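Local coordinates for protein glutamate--LysW ligase ArgX (Sulfolobus tokodaii, PDB 3VPB) that probably joins glutamate, at the cost of ATP, to the C-terminal glutamate of the carrier protein LysW in arginine biosynthesis, at residues A112-K115 and A116-Q119; V214-K217 and L218-T221; I75-S78 and D79-N82; E154-N158 and S159-A163. All coordinates share one frame; numbering follows the deposited sequence.

Contact 1. Residues A112-K115 and A116-Q119; sequences AALK and AYEQ
The ring of Tyr117 slides under the carbonyl of Ala113 one turn earlier in the helix, and Ala113 O sits 3.3 Å above the ring plane, displaced toward the rim at the CG and CD2 side. The first torsion turns CG away from the carbonyl carbon of Tyr117 and next to its N (chi1 -60°), which lays the ring back along the preceding turn. At one side of the ring, Tyr117 CD1 approaches Leu114 CD1 at 4.3 Å. The phenol oxygen reaches further, to hydrogen-bond OD2 of Asp126. Replacing the tyrosine by alanine would probably leave that carboxylate oxygen without this partner and open a gap beside His164, Val166 and Ile150. On the outer side, Leu114 and Glu118 cross obliquely: Glu118 OE2 lies 3.8 Å from Leu114 CG, while the extended chain of Glu118 runs back past Leu114 O, with Glu118 CG 3.3 Å from that oxygen. The extended chain of Lys115 runs out to its NZ, which is taken by Glu111 and by Glu36 and Gln35 O of a second subunit. Beneath the side chains run the backbone bonds, among them Tyr117 N to Ala113 O at 2.9 Å. This is the pattern of an amphipathic alpha helix, here helix 110-120 of the ATP-grasp domain, with its apolar side against the four-stranded antiparallel sheet.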
loop_
_atom_site.group_PDB
_atom_site.type_symbol
_atom_site.label_atom_id
_atom_site.label_comp_id
_atom_site.label_asym_id
_atom_site.label_seq_id
_atom_site.Cartn_x
_atom_site.Cartn_y
_atom_site.Cartn_z
ATOM N N ALA B 112 10.224 -4.925 18.146
ATOM C CA ALA B 112 9.901 -6.197 18.776
ATOM C C ALA B 112 10.385 -7.410 17.960
ATOM O O ALA B 112 10.794 -8.405 18.535
ATOM C CB ALA B 112 8.418 -6.296 19.028
ATOM N N ALA B 113 10.324 -7.328 16.632
ATOM C CA ALA B 113 10.774 -8.443 15.765
ATOM C C ALA B 113 12.266 -8.744 15.988
ATOM O O ALA B 113 12.686 -9.916 16.136
ATOM C CB ALA B 113 10.486 -8.143 14.288
ATOM N N LEU B 114 13.068 -7.679 16.035
ATOM C CA LEU B 114 14.506 -7.848 16.238
ATOM C C LEU B 114 14.795 -8.475 17.594
ATOM O O LEU B 114 15.621 -9.403 17.672
ATOM C CB LEU B 114 15.289 -6.553 15.998
ATOM C CG LEU B 114 16.824 -6.697 16.076
ATOM C CD1 LEU B 114 17.400 -7.589 14.937
ATOM C CD2 LEU B 114 17.473 -5.315 16.058
ATOM N N LYS B 115 14.127 -7.987 18.644
ATOM C CA LYS B 115 14.163 -8.650 19.972
ATOM C C LYS B 115 13.784 -10.138 19.963
ATOM O O LYS B 115 14.444 -10.968 20.624
ATOM C CB LYS B 115 13.302 -7.898 20.980
ATOM C CG LYS B 115 13.918 -6.581 21.390
ATOM C CD LYS B 115 12.980 -5.766 22.291
ATOM C CE LYS B 115 13.576 -4.373 22.484
ATOM N NZ LYS B 115 12.649 -3.522 23.280
ATOM N N ALA B 116 12.728 -10.470 19.226
ATOM C CA ALA B 116 12.315 -11.866 19.053
ATOM C C ALA B 116 13.404 -12.731 18.423
ATOM O O ALA B 116 13.666 -13.834 18.907
ATOM C CB ALA B 116 11.005 -11.972 18.245
ATOM N N TYR B 117 14.026 -12.246 17.346
ATOM C CA TYR B 117 15.144 -12.965 16.709
ATOM C C TYR B 117 16.261 -13.176 17.710
ATOM O O TYR B 117 16.820 -14.284 17.817
ATOM C CB TYR B 117 15.723 -12.180 15.501
ATOM C CG TYR B 117 14.766 -11.878 14.352
ATOM C CD1 TYR B 117 15.122 -10.927 13.371
ATOM C CD2 TYR B 117 13.530 -12.518 14.227
ATOM C CE1 TYR B 117 14.265 -10.635 12.311
ATOM C CE2 TYR B 117 12.650 -12.214 13.180
ATOM C CZ TYR B 117 13.039 -11.274 12.214
ATOM O OH TYR B 117 12.220 -10.946 11.160
ATOM N N GLU B 118 16.590 -12.104 18.428
ATOM C CA GLU B 118 17.630 -12.131 19.466
ATOM C C GLU B 118 17.322 -13.105 20.614
ATOM O O GLU B 118 18.246 -13.728 21.154
ATOM C CB GLU B 118 17.907 -10.719 19.996
ATOM C CG GLU B 118 18.608 -9.834 18.966
ATOM C CD GLU B 118 18.649 -8.362 19.341
ATOM O OE1 GLU B 118 17.900 -7.939 20.265
ATOM O OE2 GLU B 118 19.454 -7.625 18.701
ATOM N N GLN B 119 16.047 -13.249 20.972
ATOM C CA GLN B 119 15.638 -14.145 22.070
ATOM C C GLN B 119 15.705 -15.604 21.673
ATOM O O GLN B 119 16.050 -16.450 22.497
ATOM C CB GLN B 119 14.215 -13.830 22.556
ATOM C CG GLN B 119 14.149 -12.608 23.464
ATOM C CD GLN B 119 12.734 -12.207 23.857
ATOM O OE1 GLN B 119 12.489 -11.054 24.230
ATOM N NE2 GLN B 119 11.803 -13.150 23.789
#

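Contact 2. Residues V214-K217 and L218-T221; sequences VDEK and LKET
An N-cap opens helix 216-229 of the ATP-grasp domain: Asp215 stands just ahead of the first turn and holds Leu218 N with its carboxylate. The bond from Leu218 N to Asp215 OD1 is 2.9 Å long, and the donor meets the oxygen nearly along its C-O direction. A chi1 of 59°, with CG between the backbone N and the carbonyl carbon, folds the carboxylate back to this donor, while OD2 goes to the hydroxyl of Tyr246. An alanine here would probably leave Leu218 N without its capping acceptor and Tyr246 OH without this partner, letting the first turn fray. Below the cap, Val214 CG1 packs 3.9 Å from Leu218 CD2, the two side chains crossing at about a right angle. At the other end of the contact, Lys217 O is gripped twice, by Thr221 OG1 at 2.7 Å and by Thr221 N at 3.0 Å, from opposite faces of the carbonyl plane. On the outer side Glu216, bent at chi2 (-59°), lies alongside Lys219, its OE1 3.5 Å from Lys219 CD and 4.0 Å from Lys219 NZ, beyond a salt bridge. The same OE1 comes within 3.2 Å of Glu220 OE2, the two carboxylate planes 55° apart. Such close negative groups are likely to raise the proton affinity of one of them, an effect that the helix N terminus and the nearby lysine may partly offset; the charge of Asp215 lies at the helix N terminus, where the N-H groups of the first turn would probably stabilise it, with a long salt bridge from Lys217 NZ to Asp215 OD1 (3.7 Å).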
loop_
_atom_site.group_PDB
_atom_site.type_symbol
_atom_site.label_atom_id
_atom_site.label_comp_id
_atom_site.label_asym_id
_atom_site.label_seq_id
_atom_site.Cartn_x
_atom_site.Cartn_y
_atom_site.Cartn_z
ATOM N N VAL B 214 -1.741 -43.019 7.412
ATOM C CA VAL B 214 -2.278 -42.203 8.477
ATOM C C VAL B 214 -2.375 -43.044 9.739
ATOM O O VAL B 214 -3.203 -43.957 9.832
ATOM C CB VAL B 214 -3.657 -41.607 8.120
ATOM C CG1 VAL B 214 -4.069 -40.579 9.166
ATOM C CG2 VAL B 214 -3.636 -40.994 6.719
ATOM N N ASP B 215 -1.515 -42.749 10.706
ATOM C CA ASP B 215 -1.524 -43.482 11.969
ATOM C C ASP B 215 -2.467 -42.816 12.961
ATOM O O ASP B 215 -2.954 -41.696 12.727
ATOM C CB ASP B 215 -0.101 -43.608 12.549
ATOM C CG ASP B 215 0.564 -42.252 12.821
ATOM O OD1 ASP B 215 -0.069 -41.348 13.415
ATOM O OD2 ASP B 215 1.756 -42.112 12.464
ATOM N N GLU B 216 -2.728 -43.499 14.071
ATOM C CA GLU B 216 -3.682 -42.997 15.041
ATOM C C GLU B 216 -3.349 -41.620 15.607
ATOM O O GLU B 216 -4.249 -40.794 15.728
ATOM C CB GLU B 216 -3.934 -44.006 16.168
ATOM C CG GLU B 216 -5.159 -44.867 15.910
ATOM C CD GLU B 216 -6.459 -44.050 15.749
ATOM O OE1 GLU B 216 -6.623 -43.002 16.426
ATOM O OE2 GLU B 216 -7.322 -44.460 14.941
ATOM N N LYS B 217 -2.078 -41.382 15.942
ATOM C CA LYS B 217 -1.663 -40.115 16.545
ATOM C C LYS B 217 -1.968 -38.959 15.592
ATOM O O LYS B 217 -2.358 -37.898 16.029
ATOM C CB LYS B 217 -0.170 -40.105 16.878
ATOM C CG LYS B 217 0.297 -41.206 17.840
ATOM C CD LYS B 217 1.646 -41.818 17.410
ATOM C CE LYS B 217 1.486 -42.789 16.219
ATOM N NZ LYS B 217 0.229 -43.641 16.283
ATOM N N LEU B 218 -1.770 -39.183 14.296
ATOM C CA LEU B 218 -2.056 -38.142 13.287
ATOM C C LEU B 218 -3.545 -37.838 13.237
ATOM O O LEU B 218 -3.938 -36.671 13.270
ATOM C CB LEU B 218 -1.572 -38.567 11.907
ATOM C CG LEU B 218 -1.759 -37.569 10.759
ATOM C CD1 LEU B 218 -1.231 -36.169 11.114
ATOM C CD2 LEU B 218 -1.122 -38.116 9.500
ATOM N N LYS B 219 -4.363 -38.890 13.167
ATOM C CA LYS B 219 -5.811 -38.725 13.108
ATOM C C LYS B 219 -6.310 -37.959 14.332
ATOM O O LYS B 219 -7.107 -37.042 14.197
ATOM C CB LYS B 219 -6.525 -40.090 12.996
ATOM C CG LYS B 219 -8.048 -40.030 13.243
ATOM C CD LYS B 219 -8.509 -41.261 14.050
ATOM C CE LYS B 219 -9.657 -40.961 15.046
ATOM N NZ LYS B 219 -9.384 -40.083 16.251
ATOM N N GLU B 220 -5.823 -38.351 15.513
ATOM C CA GLU B 220 -6.231 -37.768 16.793
ATOM C C GLU B 220 -5.858 -36.294 16.852
ATOM O O GLU B 220 -6.621 -35.472 17.353
ATOM C CB GLU B 220 -5.537 -38.510 17.947
ATOM C CG GLU B 220 -6.060 -39.904 18.155
ATOM C CD GLU B 220 -5.110 -40.824 18.954
ATOM O OE1 GLU B 220 -3.944 -40.444 19.266
ATOM O OE2 GLU B 220 -5.548 -41.954 19.264
ATOM N N THR B 221 -4.673 -35.981 16.331
ATOM C CA THR B 221 -4.197 -34.597 16.284
ATOM C C THR B 221 -5.126 -33.749 15.429
ATOM O O THR B 221 -5.592 -32.705 15.891
ATOM C CB THR B 221 -2.760 -34.510 15.747
ATOM O OG1 THR B 221 -1.907 -35.300 16.587
ATOM C CG2 THR B 221 -2.280 -33.072 15.762
#

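Contact 3. Residues I75-S78 and D79-N82; sequences INSS and DVIN
Asn76 lays its CB against Val80 at 3.8 Å from Val80 CG1, and the start of the amide follows, with Asn76 CG also near that methyl. A chi1 of 170° on Val80, placing CG1 opposite its own backbone N, directs this methyl to the asparagine and turns CG2 toward Ser77, whose OG lies 3.2 Å from Val80 CG2. Ser77 is the N-cap of helix 78-84. Its hydroxyl accepts from Val80 N, but weakly, at 3.5 Å from OG. The firmer hold on the first turn comes from the backbone, where Ile81 N donates to Ser77 O at 2.8 Å. Ile81 covers the same carbonyl with its side chain: CG1 is 3.3 Å from Ser77 O, and CD1 extends to 3.5 Å from Asn76 O. On the outer side a water joins Ser78 and Asp79, donating to Ser78 OG and, at 2.6 Å, to Asp79 OD2; the serine hydroxyl also bonds Glu68. Asn76 follows a cis peptide bond, and its side-chain amide is held beyond the helix by the carbonyls of Asp253 and Phe233 on its ND2. The turn thus leads from strand 73-75, outermost in this chain's parallel sheet, into helix 78-84, with Ile81 set against helix 57-69 and strand 49-52, and Asn76 reaching strand 233-241 of the ATP-grasp domain.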
loop_
_atom_site.group_PDB
_atom_site.type_symbol
_atom_site.label_atom_id
_atom_site.label_comp_id
_atom_site.label_asym_id
_atom_site.label_seq_id
_atom_site.Cartn_x
_atom_site.Cartn_y
_atom_site.Cartn_z
ATOM N N ILE B 75 -21.016 -22.449 5.305
ATOM C CA ILE B 75 -19.931 -23.413 5.448
ATOM C C ILE B 75 -18.758 -22.851 4.657
ATOM O O ILE B 75 -18.847 -22.826 3.438
ATOM C CB ILE B 75 -20.350 -24.787 4.818
ATOM C CG1 ILE B 75 -21.566 -25.412 5.565
ATOM C CG2 ILE B 75 -19.150 -25.780 4.743
ATOM C CD1 ILE B 75 -22.144 -26.630 4.799
ATOM N N ASN B 76 -17.688 -22.393 5.322
ATOM C CA ASN B 76 -17.606 -22.252 6.776
ATOM C C ASN B 76 -18.296 -21.006 7.334
ATOM O O ASN B 76 -18.621 -20.080 6.593
ATOM C CB ASN B 76 -16.127 -22.273 7.226
ATOM C CG ASN B 76 -15.473 -23.603 6.945
ATOM O OD1 ASN B 76 -15.936 -24.628 7.412
ATOM N ND2 ASN B 76 -14.435 -23.598 6.119
ATOM N N SER B 77 -18.518 -20.997 8.642
ATOM C CA SER B 77 -19.086 -19.827 9.334
ATOM C C SER B 77 -18.085 -18.653 9.425
ATOM O O SER B 77 -16.866 -18.836 9.315
ATOM C CB SER B 77 -19.644 -20.233 10.715
ATOM O OG SER B 77 -18.601 -20.575 11.620
ATOM N N SER B 78 -18.598 -17.433 9.620
ATOM C CA SER B 78 -17.715 -16.264 9.684
ATOM C C SER B 78 -16.790 -16.379 10.886
ATOM O O SER B 78 -15.666 -15.912 10.850
ATOM C CB SER B 78 -18.517 -14.941 9.703
ATOM O OG SER B 78 -19.285 -14.822 10.888
ATOM N N ASP B 79 -17.255 -17.032 11.950
ATOM C CA ASP B 79 -16.435 -17.146 13.151
ATOM C C ASP B 79 -15.252 -18.082 12.866
ATOM O O ASP B 79 -14.132 -17.793 13.276
ATOM C CB ASP B 79 -17.280 -17.591 14.358
ATOM C CG ASP B 79 -18.150 -16.452 14.941
ATOM O OD1 ASP B 79 -19.216 -16.744 15.549
ATOM O OD2 ASP B 79 -17.794 -15.260 14.789
ATOM N N VAL B 80 -15.495 -19.140 12.098
ATOM C CA VAL B 80 -14.455 -20.088 11.699
ATOM C C VAL B 80 -13.492 -19.410 10.699
ATOM O O VAL B 80 -12.266 -19.514 10.818
ATOM C CB VAL B 80 -15.079 -21.343 11.085
ATOM C CG1 VAL B 80 -14.017 -22.219 10.437
ATOM C CG2 VAL B 80 -15.849 -22.137 12.185
ATOM N N ILE B 81 -14.053 -18.703 9.732
ATOM C CA ILE B 81 -13.222 -17.979 8.740
ATOM C C ILE B 81 -12.260 -16.990 9.442
ATOM O O ILE B 81 -11.060 -16.953 9.153
ATOM C CB ILE B 81 -14.082 -17.307 7.639
ATOM C CG1 ILE B 81 -14.752 -18.380 6.769
ATOM C CG2 ILE B 81 -13.186 -16.434 6.745
ATOM C CD1 ILE B 81 -15.992 -17.901 5.965
ATOM N N ASN B 82 -12.782 -16.219 10.386
ATOM C CA ASN B 82 -11.996 -15.225 11.129
ATOM C C ASN B 82 -10.806 -15.887 11.846
ATOM O O ASN B 82 -9.650 -15.434 11.742
ATOM C CB ASN B 82 -12.916 -14.525 12.137
ATOM C CG ASN B 82 -12.846 -12.982 12.081
ATOM O OD1 ASN B 82 -12.060 -12.381 11.342
ATOM N ND2 ASN B 82 -13.681 -12.345 12.880
HETATM O O HOH W 1 -18.347 -13.314 13.136
#

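Contact 4. Residues E154-N158 and S159-A163; sequences ELMGN and SALKA
The flat side-chain amide of Asn158 turns its oxygen to Ala160 N, which lies tilted 22° from the amide's carbonyl plane, while its other end, ND2, bonds the hydroxyl of Tyr58. The 2.9 Å bond from Ala160 N to Asn158 OD1 closes an Asx turn at the head of the 3-10 segment 159-162, in the loop between helix 143-153 and strand 164-168. With chi1 at -179°, CG lies opposite the backbone N of Asn158, and the amide comes round beside the turn, where OD1 also touches Ala160 CB at 3.3 Å. The main chain of the same residue is used as well: Leu161 N donates to Asn158 O at 2.8 Å, from well above the plane of that carbonyl. Leu161 then fills the inside of the loop. Its CB meets Met156 CB at 3.8 Å, the side chains at about a right angle. CB and CG of the methionine do the touching, and a bend at chi2 (-66°) turns its end away, with Met156 SD still 4.1 Å from Leu161 CD1. The outer side of the turn is an assembly surface: Ser159 OG bonds Glu52 of the bound LysW chain, which also packs on Asn158, and Asn158 meets its own copy in a second subunit. The extended chain of Lys162 runs back across the loop and places its CE 3.2 Å from Met156 O, with NZ 3.5 Å from Glu154 O.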
loop_
_atom_site.group_PDB
_atom_site.type_symbol
_atom_site.label_atom_id
_atom_site.label_comp_id
_atom_site.label_asym_id
_atom_site.label_seq_id
_atom_site.Cartn_x
_atom_site.Cartn_y
_atom_site.Cartn_z
ATOM N N GLU B 154 7.802 -3.656 7.002
ATOM C CA GLU B 154 7.368 -2.328 7.444
ATOM C C GLU B 154 6.685 -1.524 6.356
ATOM O O GLU B 154 5.996 -0.534 6.650
ATOM C CB GLU B 154 8.550 -1.524 8.016
ATOM C CG GLU B 154 8.985 -2.001 9.376
ATOM C CD GLU B 154 7.903 -1.820 10.415
ATOM O OE1 GLU B 154 7.656 -0.655 10.797
ATOM O OE2 GLU B 154 7.296 -2.834 10.843
ATOM N N LEU B 155 6.888 -1.935 5.106
ATOM C CA LEU B 155 6.342 -1.221 3.956
ATOM C C LEU B 155 5.096 -1.899 3.364
ATOM O O LEU B 155 4.639 -1.544 2.278
ATOM C CB LEU B 155 7.433 -1.033 2.893
ATOM C CG LEU B 155 8.421 0.134 3.035
ATOM C CD1 LEU B 155 9.037 0.236 4.403
ATOM C CD2 LEU B 155 9.524 0.112 1.971
ATOM N N MET B 156 4.534 -2.868 4.084
ATOM C CA MET B 156 3.291 -3.515 3.642
ATOM C C MET B 156 2.107 -2.587 3.890
ATOM O O MET B 156 2.110 -1.807 4.843
ATOM C CB MET B 156 3.082 -4.847 4.361
ATOM C CG MET B 156 4.175 -5.912 4.065
ATOM S SD MET B 156 4.235 -6.510 2.358
ATOM C CE MET B 156 5.526 -5.501 1.625
ATOM N N GLY B 157 1.085 -2.689 3.048
ATOM C CA GLY B 157 -0.068 -1.787 3.141
ATOM C C GLY B 157 -1.177 -2.268 4.056
ATOM O O GLY B 157 -2.073 -1.508 4.392
ATOM N N ASN B 158 -1.129 -3.540 4.436
ATOM C CA ASN B 158 -2.077 -4.137 5.398
ATOM C C ASN B 158 -1.325 -4.302 6.726
ATOM O O ASN B 158 -0.374 -5.083 6.825
ATOM C CB ASN B 158 -2.587 -5.480 4.867
ATOM C CG ASN B 158 -3.598 -6.135 5.796
ATOM O OD1 ASN B 158 -3.537 -5.961 7.006
ATOM N ND2 ASN B 158 -4.548 -6.875 5.221
ATOM N N SER B 159 -1.723 -3.537 7.733
ATOM C CA SER B 159 -0.993 -3.539 8.998
ATOM C C SER B 159 -0.941 -4.901 9.707
ATOM O O SER B 159 -0.049 -5.141 10.515
ATOM C CB SER B 159 -1.544 -2.448 9.922
ATOM O OG SER B 159 -1.190 -1.207 9.356
ATOM N N ALA B 160 -1.849 -5.811 9.367
ATOM C CA ALA B 160 -1.762 -7.175 9.894
ATOM C C ALA B 160 -0.511 -7.893 9.358
ATOM O O ALA B 160 0.053 -8.760 10.038
ATOM C CB ALA B 160 -3.045 -7.973 9.601
ATOM N N LEU B 161 -0.039 -7.493 8.171
ATOM C CA LEU B 161 1.184 -8.091 7.599
ATOM C C LEU B 161 2.428 -7.622 8.335
ATOM O O LEU B 161 3.508 -8.171 8.147
ATOM C CB LEU B 161 1.319 -7.773 6.106
ATOM C CG LEU B 161 0.260 -8.316 5.151
ATOM C CD1 LEU B 161 0.627 -7.870 3.726
ATOM C CD2 LEU B 161 0.173 -9.820 5.221
ATOM N N LYS B 162 2.268 -6.610 9.179
ATOM C CA LYS B 162 3.364 -6.098 9.998
ATOM C C LYS B 162 3.517 -6.848 11.327
ATOM O O LYS B 162 4.456 -6.596 12.084
ATOM C CB LYS B 162 3.172 -4.600 10.253
ATOM C CG LYS B 162 3.254 -3.749 8.975
ATOM C CD LYS B 162 2.933 -2.283 9.238
ATOM C CE LYS B 162 2.877 -1.513 7.912
ATOM N NZ LYS B 162 2.866 -0.037 8.129
ATOM N N ALA B 163 2.576 -7.740 11.634
ATOM C CA ALA B 163 2.687 -8.571 12.815
ATOM C C ALA B 163 3.559 -9.774 12.433
ATOM O O ALA B 163 3.336 -10.391 11.399
ATOM C CB ALA B 163 1.315 -9.042 13.260
HETATM O O HOH W 2 6.227 -4.703 12.377
#

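In the fold
From the N terminus, contact 3 comes first, turning the end of strand 73-75 into helix 78-84 within the preATP-grasp domain. Contact 1 follows on helix 110-120, and contact 4 shapes the loop that leads from helix 143-153 to strand 164-168, the strand against which contact 1 packs; their centres are about 17 Å apart. Contact 2, at the start of helix 216-229, comes last and lies on the other side of the chain's centre from contact 4, about 36 Å between centres. The four are local and strictly in series, so none nests within or crosses another. Contacts 1, 3 and 4 all reach a second subunit, whereas contact 2 touches no other protein chain of the assembly.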